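Local coordinates for phospholipase C-beta (PLC-beta) (Sepia officinalis, PDB 3QR0), which belongs to the phospholipase C-beta family, joining a PH domain, EF-hand-like modules, a TIM-barrel core holding a calcium ion, and a C2 domain, at residues L13-L22 / E136-S146; L65-I73 / N752-L760. One frame throughout, in Å; residues are numbered along the deposited sequence.

Contact 1 of 2, residues L13-L22 / E136-S146; sequences LKWPKVPEQL and EVFSYAYNLLS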
loop_
_atom_site.group_PDB
_atom_site.type_symbol
_atom_site.label_atom_id
_atom_site.label_comp_id
_atom_site.label_asym_id
_atom_site.label_seq_id
_atom_site.Cartn_x
_atom_site.Cartn_y
_atom_site.Cartn_z
ATOM N N LEU A 13 -3.830 4.673 16.483
ATOM C CA LEU A 13 -3.860 3.292 15.981
ATOM C C LEU A 13 -3.959 2.266 17.109
ATOM O O LEU A 13 -3.255 2.369 18.115
ATOM C CB LEU A 13 -2.605 2.993 15.155
ATOM C CG LEU A 13 -2.424 3.758 13.845
ATOM C CD1 LEU A 13 -1.084 3.389 13.225
ATOM C CD2 LEU A 13 -3.567 3.476 12.870
ATOM N N LYS A 14 -4.822 1.268 16.921
ATOM C CA LYS A 14 -5.029 0.213 17.909
ATOM C C LYS A 14 -4.952 -1.165 17.257
ATOM O O LYS A 14 -5.309 -1.324 16.094
ATOM C CB LYS A 14 -6.394 0.402 18.581
ATOM C CG LYS A 14 -6.481 1.676 19.424
ATOM C CD LYS A 14 -7.908 2.180 19.579
ATOM C CE LYS A 14 -7.925 3.577 20.187
ATOM N NZ LYS A 14 -9.311 4.109 20.338
ATOM N N TRP A 15 -4.482 -2.157 18.009
ATOM C CA TRP A 15 -4.478 -3.541 17.535
ATOM C C TRP A 15 -5.922 -4.045 17.455
ATOM O O TRP A 15 -6.791 -3.511 18.144
ATOM C CB TRP A 15 -3.669 -4.427 18.482
ATOM C CG TRP A 15 -2.213 -4.108 18.484
ATOM C CD1 TRP A 15 -1.543 -3.320 19.379
ATOM C CD2 TRP A 15 -1.243 -4.564 17.540
ATOM N NE1 TRP A 15 -0.208 -3.268 19.050
ATOM C CE2 TRP A 15 0.003 -4.024 17.926
ATOM C CE3 TRP A 15 -1.302 -5.389 16.409
ATOM C CZ2 TRP A 15 1.179 -4.273 17.214
ATOM C CZ3 TRP A 15 -0.133 -5.640 15.704
ATOM C CH2 TRP A 15 1.091 -5.080 16.109
ATOM N N PRO A 16 -6.191 -5.052 16.604
ATOM C CA PRO A 16 -7.538 -5.626 16.540
ATOM C C PRO A 16 -8.056 -6.067 17.910
ATOM O O PRO A 16 -7.306 -6.639 18.702
ATOM C CB PRO A 16 -7.358 -6.839 15.630
ATOM C CG PRO A 16 -6.222 -6.494 14.776
ATOM C CD PRO A 16 -5.290 -5.697 15.633
ATOM N N LYS A 17 -9.322 -5.766 18.172
ATOM C CA LYS A 17 -9.995 -6.168 19.398
ATOM C C LYS A 17 -11.221 -6.971 18.989
ATOM O O LYS A 17 -12.183 -6.407 18.480
ATOM C CB LYS A 17 -10.396 -4.933 20.208
ATOM C CG LYS A 17 -11.049 -5.256 21.536
ATOM C CD LYS A 17 -11.038 -4.060 22.468
ATOM C CE LYS A 17 -11.677 -4.406 23.798
ATOM N NZ LYS A 17 -11.371 -3.394 24.846
ATOM N N VAL A 18 -11.164 -8.288 19.178
ATOM C CA VAL A 18 -12.183 -9.183 18.632
ATOM C C VAL A 18 -13.220 -9.503 19.698
ATOM O O VAL A 18 -12.880 -10.085 20.718
ATOM C CB VAL A 18 -11.565 -10.498 18.111
ATOM C CG1 VAL A 18 -12.632 -11.380 17.462
ATOM C CG2 VAL A 18 -10.454 -10.206 17.119
ATOM N N PRO A 19 -14.492 -9.121 19.468
ATOM C CA PRO A 19 -15.533 -9.418 20.455
ATOM C C PRO A 19 -15.655 -10.909 20.741
ATOM O O PRO A 19 -15.457 -11.725 19.838
ATOM C CB PRO A 19 -16.817 -8.918 19.780
ATOM C CG PRO A 19 -16.371 -7.938 18.774
ATOM C CD PRO A 19 -15.035 -8.396 18.307
ATOM N N GLU A 20 -15.993 -11.256 21.982
ATOM C CA GLU A 20 -16.212 -12.656 22.352
ATOM C C GLU A 20 -17.210 -13.356 21.415
ATOM O O GLU A 20 -17.069 -14.547 21.142
ATOM C CB GLU A 20 -16.680 -12.772 23.810
ATOM C CG GLU A 20 -15.541 -12.818 24.822
ATOM C CD GLU A 20 -14.808 -14.152 24.816
ATOM O OE1 GLU A 20 -15.447 -15.187 25.120
ATOM O OE2 GLU A 20 -13.596 -14.166 24.511
ATOM N N GLN A 21 -18.199 -12.608 20.926
ATOM C CA GLN A 21 -19.192 -13.125 19.980
ATOM C C GLN A 21 -18.549 -13.715 18.722
ATOM O O GLN A 21 -18.963 -14.776 18.264
ATOM C CB GLN A 21 -20.173 -12.019 19.579
ATOM C CG GLN A 21 -21.304 -12.473 18.653
ATOM C CD GLN A 21 -22.172 -11.320 18.172
ATOM O OE1 GLN A 21 -22.243 -10.273 18.814
ATOM N NE2 GLN A 21 -22.839 -11.510 17.033
ATOM N N LEU A 22 -17.548 -13.026 18.170
ATOM C CA LEU A 22 -16.869 -13.496 16.958
ATOM C C LEU A 22 -15.868 -14.610 17.250
ATOM O O LEU A 22 -15.606 -15.446 16.383
ATOM C CB LEU A 22 -16.154 -12.355 16.218
ATOM C CG LEU A 22 -16.939 -11.101 15.802
ATOM C CD1 LEU A 22 -16.476 -10.628 14.431
ATOM C CD2 LEU A 22 -18.453 -11.305 15.819
ATOM N N GLU A 136 -16.726 -5.510 11.847
ATOM C CA GLU A 136 -15.580 -6.025 12.596
ATOM C C GLU A 136 -14.499 -6.566 11.672
ATOM O O GLU A 136 -13.333 -6.191 11.794
ATOM C CB GLU A 136 -16.020 -7.106 13.590
ATOM C CG GLU A 136 -16.781 -6.566 14.800
ATOM C CD GLU A 136 -15.966 -5.605 15.652
ATOM O OE1 GLU A 136 -14.749 -5.833 15.828
ATOM O OE2 GLU A 136 -16.554 -4.620 16.155
ATOM N N VAL A 137 -14.889 -7.438 10.744
ATOM C CA VAL A 137 -13.929 -8.070 9.840
ATOM C C VAL A 137 -13.231 -7.043 8.942
ATOM O O VAL A 137 -12.029 -7.151 8.703
ATOM C CB VAL A 137 -14.590 -9.168 8.989
ATOM C CG1 VAL A 137 -13.624 -9.685 7.927
ATOM C CG2 VAL A 137 -15.054 -10.304 9.882
ATOM N N PHE A 138 -13.975 -6.048 8.459
ATOM C CA PHE A 138 -13.368 -4.995 7.655
ATOM C C PHE A 138 -12.274 -4.279 8.458
ATOM O O PHE A 138 -11.168 -4.080 7.956
ATOM C CB PHE A 138 -14.404 -3.982 7.161
ATOM C CG PHE A 138 -13.856 -3.015 6.149
ATOM C CD1 PHE A 138 -13.874 -3.327 4.795
ATOM C CD2 PHE A 138 -13.297 -1.808 6.550
ATOM C CE1 PHE A 138 -13.346 -2.444 3.845
ATOM C CE2 PHE A 138 -12.767 -0.918 5.611
ATOM C CZ PHE A 138 -12.798 -1.240 4.251
ATOM N N SER A 139 -12.580 -3.912 9.702
ATOM C CA SER A 139 -11.604 -3.224 10.545
ATOM C C SER A 139 -10.341 -4.068 10.765
ATOM O O SER A 139 -9.250 -3.515 10.814
ATOM C CB SER A 139 -12.219 -2.770 11.885
ATOM O OG SER A 139 -12.430 -3.860 12.766
ATOM N N TYR A 140 -10.475 -5.394 10.860
ATOM C CA TYR A 140 -9.303 -6.264 11.052
ATOM C C TYR A 140 -8.461 -6.371 9.788
ATOM O O TYR A 140 -7.239 -6.449 9.872
ATOM C CB TYR A 140 -9.675 -7.692 11.490
ATOM C CG TYR A 140 -10.677 -7.804 12.610
ATOM C CD1 TYR A 140 -10.709 -6.886 13.661
ATOM C CD2 TYR A 140 -11.574 -8.857 12.637
ATOM C CE1 TYR A 140 -11.653 -7.011 14.689
ATOM C CE2 TYR A 140 -12.502 -8.990 13.647
ATOM C CZ TYR A 140 -12.543 -8.073 14.668
ATOM O OH TYR A 140 -13.488 -8.233 15.657
ATOM N N ALA A 141 -9.123 -6.398 8.631
ATOM C CA ALA A 141 -8.445 -6.499 7.343
ATOM C C ALA A 141 -7.678 -5.233 7.004
ATOM O O ALA A 141 -6.682 -5.298 6.284
ATOM C CB ALA A 141 -9.444 -6.814 6.220
ATOM N N TYR A 142 -8.155 -4.085 7.495
ATOM C CA TYR A 142 -7.500 -2.799 7.235
ATOM C C TYR A 142 -6.806 -2.223 8.464
ATOM O O TYR A 142 -6.525 -1.031 8.523
ATOM C CB TYR A 142 -8.507 -1.810 6.627
ATOM C CG TYR A 142 -8.797 -2.192 5.199
ATOM C CD1 TYR A 142 -8.081 -1.630 4.154
ATOM C CD2 TYR A 142 -9.719 -3.182 4.903
ATOM C CE1 TYR A 142 -8.313 -2.010 2.836
ATOM C CE2 TYR A 142 -9.955 -3.577 3.589
ATOM C CZ TYR A 142 -9.251 -2.985 2.562
ATOM O OH TYR A 142 -9.482 -3.372 1.262
ATOM N N ASN A 143 -6.499 -3.077 9.434
ATOM C CA ASN A 143 -5.790 -2.630 10.623
ATOM C C ASN A 143 -4.298 -2.417 10.321
ATOM O O ASN A 143 -3.566 -3.368 10.036
ATOM C CB ASN A 143 -5.976 -3.618 11.764
ATOM C CG ASN A 143 -5.469 -3.080 13.074
ATOM O OD1 ASN A 143 -4.263 -2.950 13.275
ATOM N ND2 ASN A 143 -6.386 -2.762 13.980
ATOM N N LEU A 144 -3.859 -1.166 10.397
ATOM C CA LEU A 144 -2.492 -0.806 10.021
ATOM C C LEU A 144 -1.425 -1.422 10.926
ATOM O O LEU A 144 -0.352 -1.792 10.452
ATOM C CB LEU A 144 -2.330 0.719 9.963
ATOM C CG LEU A 144 -3.093 1.374 8.809
ATOM C CD1 LEU A 144 -3.006 2.899 8.896
ATOM C CD2 LEU A 144 -2.576 0.866 7.460
ATOM N N LEU A 145 -1.708 -1.544 12.218
ATOM C CA LEU A 145 -0.768 -2.219 13.109
ATOM C C LEU A 145 -0.579 -3.682 12.715
ATOM O O LEU A 145 0.550 -4.156 12.664
ATOM C CB LEU A 145 -1.204 -2.110 14.568
ATOM C CG LEU A 145 -1.033 -0.726 15.175
ATOM C CD1 LEU A 145 -1.580 -0.698 16.593
ATOM C CD2 LEU A 145 0.444 -0.314 15.143
ATOM N N SER A 146 -1.679 -4.380 12.439
ATOM C CA SER A 146 -1.627 -5.781 12.017
ATOM C C SER A 146 -0.862 -5.933 10.704
ATOM O O SER A 146 -0.021 -6.823 10.562
ATOM C CB SER A 146 -3.041 -6.347 11.859
ATOM O OG SER A 146 -3.006 -7.694 11.426
HETATM O O HOH W 1 -4.210 -0.101 13.626
#
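The carbonyl oxygen of Lys14 receives two donors: the amide of Asn143, with ND2 2.8 Å from Lys14 O, and water 1, which in turn accepts from Leu145 N. This N-H...O hydrogen bond from Asn143 is fairly straight at 160° and lies in the carbonyl plane, nearly coplanar with the amide that donates it. Asn143 is the N-cap of helix 144-147, which follows the long C-terminal helix of the PH fold. With CG anti to the backbone N (chi1 -170°), its amide serves both chains, since OD1 accepts from Ser146 N at 3.1 Å while ND2 holds the N-terminal segment. One side chain thus caps a helix and pins the N-terminal loop segment beside it.

Leu145 packs against residues 13-15. Its CB sits over one face of the Trp15 indole, 3.7 Å from the centroid of the six-membered ring and only 9° off the normal, a clear CH-pi contact, while CD1 presses against the peptide between Lys14 and Trp15. The CG of Leu145 meets Leu13 CB at 4.0 Å, and Leu13 CD2 reaches on to Leu144 CD1.

Farther along, 16-22 wraps the phenol of Tyr140. Pro16 CB touches CD1, Val18 CG2 lies over a ring face, and Lys17 O, Pro19 CD and Leu22 CD1 come in at the edge. Glu136, bent at its second torsion, brings OE1 within 2.7 Å of Tyr140 OH in a weak hydrogen bond, and its CB packs against Leu22 CD1 at 3.6 Å.

Contact 2 of 2, residues L65-I73 / N752-L760; sequences LDLAYVRDI and NESNRPLGL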
loop_
_atom_site.group_PDB
_atom_site.type_symbol
_atom_site.label_atom_id
_atom_site.label_comp_id
_atom_site.label_asym_id
_atom_site.label_seq_id
_atom_site.Cartn_x
_atom_site.Cartn_y
_atom_site.Cartn_z
ATOM N N LEU A 65 -9.828 -18.114 5.875
ATOM C CA LEU A 65 -9.431 -16.960 5.088
ATOM C C LEU A 65 -8.431 -16.147 5.906
ATOM O O LEU A 65 -8.718 -15.746 7.041
ATOM C CB LEU A 65 -10.633 -16.090 4.734
ATOM C CG LEU A 65 -11.605 -16.622 3.682
ATOM C CD1 LEU A 65 -12.767 -15.646 3.517
ATOM C CD2 LEU A 65 -10.908 -16.868 2.342
ATOM N N ASP A 66 -7.252 -15.935 5.333
ATOM C CA ASP A 66 -6.227 -15.089 5.931
ATOM C C ASP A 66 -6.657 -13.650 5.686
ATOM O O ASP A 66 -6.717 -13.203 4.537
ATOM C CB ASP A 66 -4.875 -15.381 5.271
ATOM C CG ASP A 66 -3.712 -14.655 5.930
ATOM O OD1 ASP A 66 -3.913 -13.580 6.522
ATOM O OD2 ASP A 66 -2.575 -15.165 5.835
ATOM N N LEU A 67 -6.954 -12.929 6.766
ATOM C CA LEU A 67 -7.481 -11.569 6.653
ATOM C C LEU A 67 -6.476 -10.587 6.033
ATOM O O LEU A 67 -6.861 -9.492 5.621
ATOM C CB LEU A 67 -7.956 -11.057 8.014
ATOM C CG LEU A 67 -9.156 -11.789 8.621
ATOM C CD1 LEU A 67 -9.579 -11.126 9.917
ATOM C CD2 LEU A 67 -10.331 -11.845 7.648
ATOM N N ALA A 68 -5.209 -10.996 5.945
ATOM C CA ALA A 68 -4.186 -10.236 5.224
ATOM C C ALA A 68 -4.544 -10.000 3.749
ATOM O O ALA A 68 -4.053 -9.053 3.147
ATOM C CB ALA A 68 -2.838 -10.933 5.325
ATOM N N TYR A 69 -5.379 -10.862 3.171
ATOM C CA TYR A 69 -5.762 -10.733 1.764
ATOM C C TYR A 69 -7.256 -10.455 1.562
ATOM O O TYR A 69 -7.740 -10.447 0.434
ATOM C CB TYR A 69 -5.296 -11.973 1.004
ATOM C CG TYR A 69 -3.849 -12.298 1.326
ATOM C CD1 TYR A 69 -2.837 -11.389 1.032
ATOM C CD2 TYR A 69 -3.499 -13.486 1.962
ATOM C CE1 TYR A 69 -1.513 -11.657 1.352
ATOM C CE2 TYR A 69 -2.176 -13.764 2.287
ATOM C CZ TYR A 69 -1.190 -12.848 1.979
ATOM O OH TYR A 69 0.123 -13.120 2.291
ATOM N N VAL A 70 -7.979 -10.200 2.651
ATOM C CA VAL A 70 -9.384 -9.810 2.551
ATOM C C VAL A 70 -9.442 -8.353 2.094
ATOM O O VAL A 70 -8.729 -7.495 2.625
ATOM C CB VAL A 70 -10.146 -10.018 3.877
ATOM C CG1 VAL A 70 -11.464 -9.250 3.869
ATOM C CG2 VAL A 70 -10.385 -11.514 4.109
ATOM N N ARG A 71 -10.267 -8.099 1.084
ATOM C CA ARG A 71 -10.345 -6.785 0.439
ATOM C C ARG A 71 -11.581 -6.015 0.851
ATOM O O ARG A 71 -11.542 -4.798 1.035
ATOM C CB ARG A 71 -10.331 -6.958 -1.082
ATOM C CG ARG A 71 -9.058 -7.603 -1.613
ATOM C CD ARG A 71 -7.860 -6.707 -1.423
ATOM N NE ARG A 71 -6.597 -7.385 -1.703
ATOM C CZ ARG A 71 -5.411 -6.784 -1.749
ATOM N NH1 ARG A 71 -5.301 -5.477 -1.549
ATOM N NH2 ARG A 71 -4.325 -7.497 -2.009
ATOM N N ASP A 72 -12.693 -6.720 0.985
ATOM C CA ASP A 72 -13.913 -6.096 1.436
ATOM C C ASP A 72 -14.846 -7.143 2.016
ATOM O O ASP A 72 -14.733 -8.331 1.711
ATOM C CB ASP A 72 -14.596 -5.366 0.275
ATOM C CG ASP A 72 -15.440 -4.179 0.731
ATOM O OD1 ASP A 72 -15.591 -3.949 1.955
ATOM O OD2 ASP A 72 -15.965 -3.470 -0.151
ATOM N N ILE A 73 -15.739 -6.678 2.879
ATOM C CA ILE A 73 -16.853 -7.467 3.358
ATOM C C ILE A 73 -18.048 -6.529 3.368
ATOM O O ILE A 73 -17.957 -5.398 3.857
ATOM C CB ILE A 73 -16.581 -8.114 4.742
ATOM C CG1 ILE A 73 -17.824 -8.856 5.241
ATOM C CG2 ILE A 73 -16.093 -7.083 5.752
ATOM C CD1 ILE A 73 -17.553 -9.783 6.412
ATOM N N ASN A 752 3.699 -8.058 -0.909
ATOM C CA ASN A 752 3.468 -8.370 -2.314
ATOM C C ASN A 752 3.296 -7.066 -3.100
ATOM O O ASN A 752 3.494 -5.981 -2.551
ATOM C CB ASN A 752 2.311 -9.371 -2.509
ATOM C CG ASN A 752 0.961 -8.847 -2.055
ATOM O OD1 ASN A 752 0.724 -7.642 -1.966
ATOM N ND2 ASN A 752 0.052 -9.776 -1.773
ATOM N N GLU A 753 2.947 -7.172 -4.377
ATOM C CA GLU A 753 2.872 -5.992 -5.251
ATOM C C GLU A 753 1.787 -5.013 -4.826
ATOM O O GLU A 753 1.938 -3.804 -5.015
ATOM C CB GLU A 753 2.634 -6.398 -6.705
ATOM C CG GLU A 753 3.746 -7.207 -7.330
ATOM C CD GLU A 753 3.531 -8.707 -7.214
ATOM O OE1 GLU A 753 2.860 -9.158 -6.253
ATOM O OE2 GLU A 753 4.043 -9.434 -8.088
ATOM N N SER A 754 0.704 -5.529 -4.240
ATOM C CA SER A 754 -0.384 -4.680 -3.728
ATOM C C SER A 754 -0.086 -4.124 -2.331
ATOM O O SER A 754 -0.941 -3.491 -1.715
ATOM C CB SER A 754 -1.710 -5.449 -3.704
ATOM O OG SER A 754 -1.713 -6.453 -2.703
ATOM N N ASN A 755 1.127 -4.379 -1.845
ATOM C CA ASN A 755 1.594 -3.947 -0.530
ATOM C C ASN A 755 0.890 -4.626 0.644
ATOM O O ASN A 755 0.833 -4.072 1.736
ATOM C CB ASN A 755 1.541 -2.413 -0.371
ATOM C CG ASN A 755 2.589 -1.887 0.616
ATOM O OD1 ASN A 755 3.705 -2.409 0.697
ATOM N ND2 ASN A 755 2.231 -0.854 1.367
ATOM N N ARG A 756 0.371 -5.832 0.430
ATOM C CA ARG A 756 -0.120 -6.645 1.539
ATOM C C ARG A 756 0.980 -7.607 1.997
ATOM O O ARG A 756 1.820 -8.021 1.193
ATOM C CB ARG A 756 -1.396 -7.405 1.156
ATOM C CG ARG A 756 -2.641 -6.512 1.019
ATOM C CD ARG A 756 -3.032 -5.890 2.360
ATOM N NE ARG A 756 -4.279 -5.131 2.304
ATOM C CZ ARG A 756 -5.499 -5.636 2.481
ATOM N NH1 ARG A 756 -5.684 -6.931 2.717
ATOM N NH2 ARG A 756 -6.553 -4.833 2.408
ATOM N N PRO A 757 0.973 -7.976 3.292
ATOM C CA PRO A 757 2.035 -8.823 3.837
ATOM C C PRO A 757 2.093 -10.223 3.217
ATOM O O PRO A 757 1.061 -10.869 3.026
ATOM C CB PRO A 757 1.685 -8.929 5.334
ATOM C CG PRO A 757 0.635 -7.929 5.596
ATOM C CD PRO A 757 -0.053 -7.658 4.304
ATOM N N LEU A 758 3.301 -10.674 2.906
ATOM C CA LEU A 758 3.531 -12.079 2.590
ATOM C C LEU A 758 3.320 -12.949 3.827
ATOM O O LEU A 758 2.975 -14.118 3.704
ATOM C CB LEU A 758 4.957 -12.300 2.063
ATOM C CG LEU A 758 5.165 -12.201 0.556
ATOM C CD1 LEU A 758 4.878 -10.805 0.080
ATOM C CD2 LEU A 758 6.585 -12.626 0.191
ATOM N N GLY A 759 3.564 -12.381 5.005
ATOM C CA GLY A 759 3.511 -13.119 6.265
ATOM C C GLY A 759 4.894 -13.189 6.893
ATOM O O GLY A 759 5.523 -12.159 7.155
ATOM N N LEU A 760 5.379 -14.406 7.111
ATOM C CA LEU A 760 6.684 -14.619 7.743
ATOM C C LEU A 760 7.870 -14.170 6.886
ATOM O O LEU A 760 8.940 -13.887 7.427
ATOM C CB LEU A 760 6.854 -16.097 8.114
ATOM C CG LEU A 760 6.045 -16.580 9.320
ATOM C CD1 LEU A 760 6.052 -18.101 9.395
ATOM C CD2 LEU A 760 6.608 -15.981 10.583
HETATM O O HOH W 2 -3.614 -3.460 -1.631
#
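Arg756 reaches across to the corner at 67-70 and puts NH1 between two backbone carbonyls, 2.7 Å from Ala68 O and 3.1 Å from Val70 O. Both acceptors lie close to the guanidinium plane, although the nitrogen stands above each carbonyl plane, 60° out of it at Ala68, and misses the lone pairs; NH2 adds a weak bond to Val70 O. A further direct bond comes from the phenol of Tyr69, whose OH donates to Pro757 O over 2.5 Å, in the carbonyl plane and on a lone pair. Ala68 CB also approaches Pro757 CD, a loose apolar contact.

Over one face of Arg756 lies a second guanidinium, that of Arg71, with centres 4.4 Å apart and planes at 20°. The two side chains run past each other in opposite directions, and the surrounding carbonyl oxygens probably offset their like charges. Arg71 is itself tethered at its edge: NH2 donates to Ser754 OG at 2.9 Å, and NH1 to water 2, which donates onward to Ser754 O.

The next shell sets these groups in place. Asn752 opens a type I turn that ends at Asn755, and its OD1 accepts from Arg756 N at 3.0 Å, fixing the backbone from which the arginine departs. Within 65-73, Asp66 OD1 accepts from Ala68 N, an Asx turn, and Arg71 with Asp72 forms a classic beta bulge against Cys109.

The corner leads into edge strand 70-75 of the PH sheet, beside strand 105-110 and in contact with helix 127-141, where Asp72 and Ile73 touch Phe138. Segment 752-760 connects 746-751 and 761-771, antiparallel neighbours in a C2-domain sheet, so the contact joins the PH and C2 domains.

How the contacts relate
From the N terminus the order is 13-22, 65-73, 136-146, 752-760, so the two closures cross. Contact 1 closes a loop of 113 residues that holds all seven strands of the PH sheet, bringing the chain entering that fold against the helix at its end. Contact 2 starts inside this loop and spans 678 residues, passing the EF-hand-like and TIM-barrel regions and most strands of the C2 domain before the loop between 746-751 and 761-771 comes up against the PH domain. The two meet at Tyr142, which probably hydrogen-bonds to Arg71 O and offers its ring to Arg756 in a cation-pi contact. Phe138 packs on Asp72 and Ile73, so helix 127-141, part of contact 1, also touches contact 2.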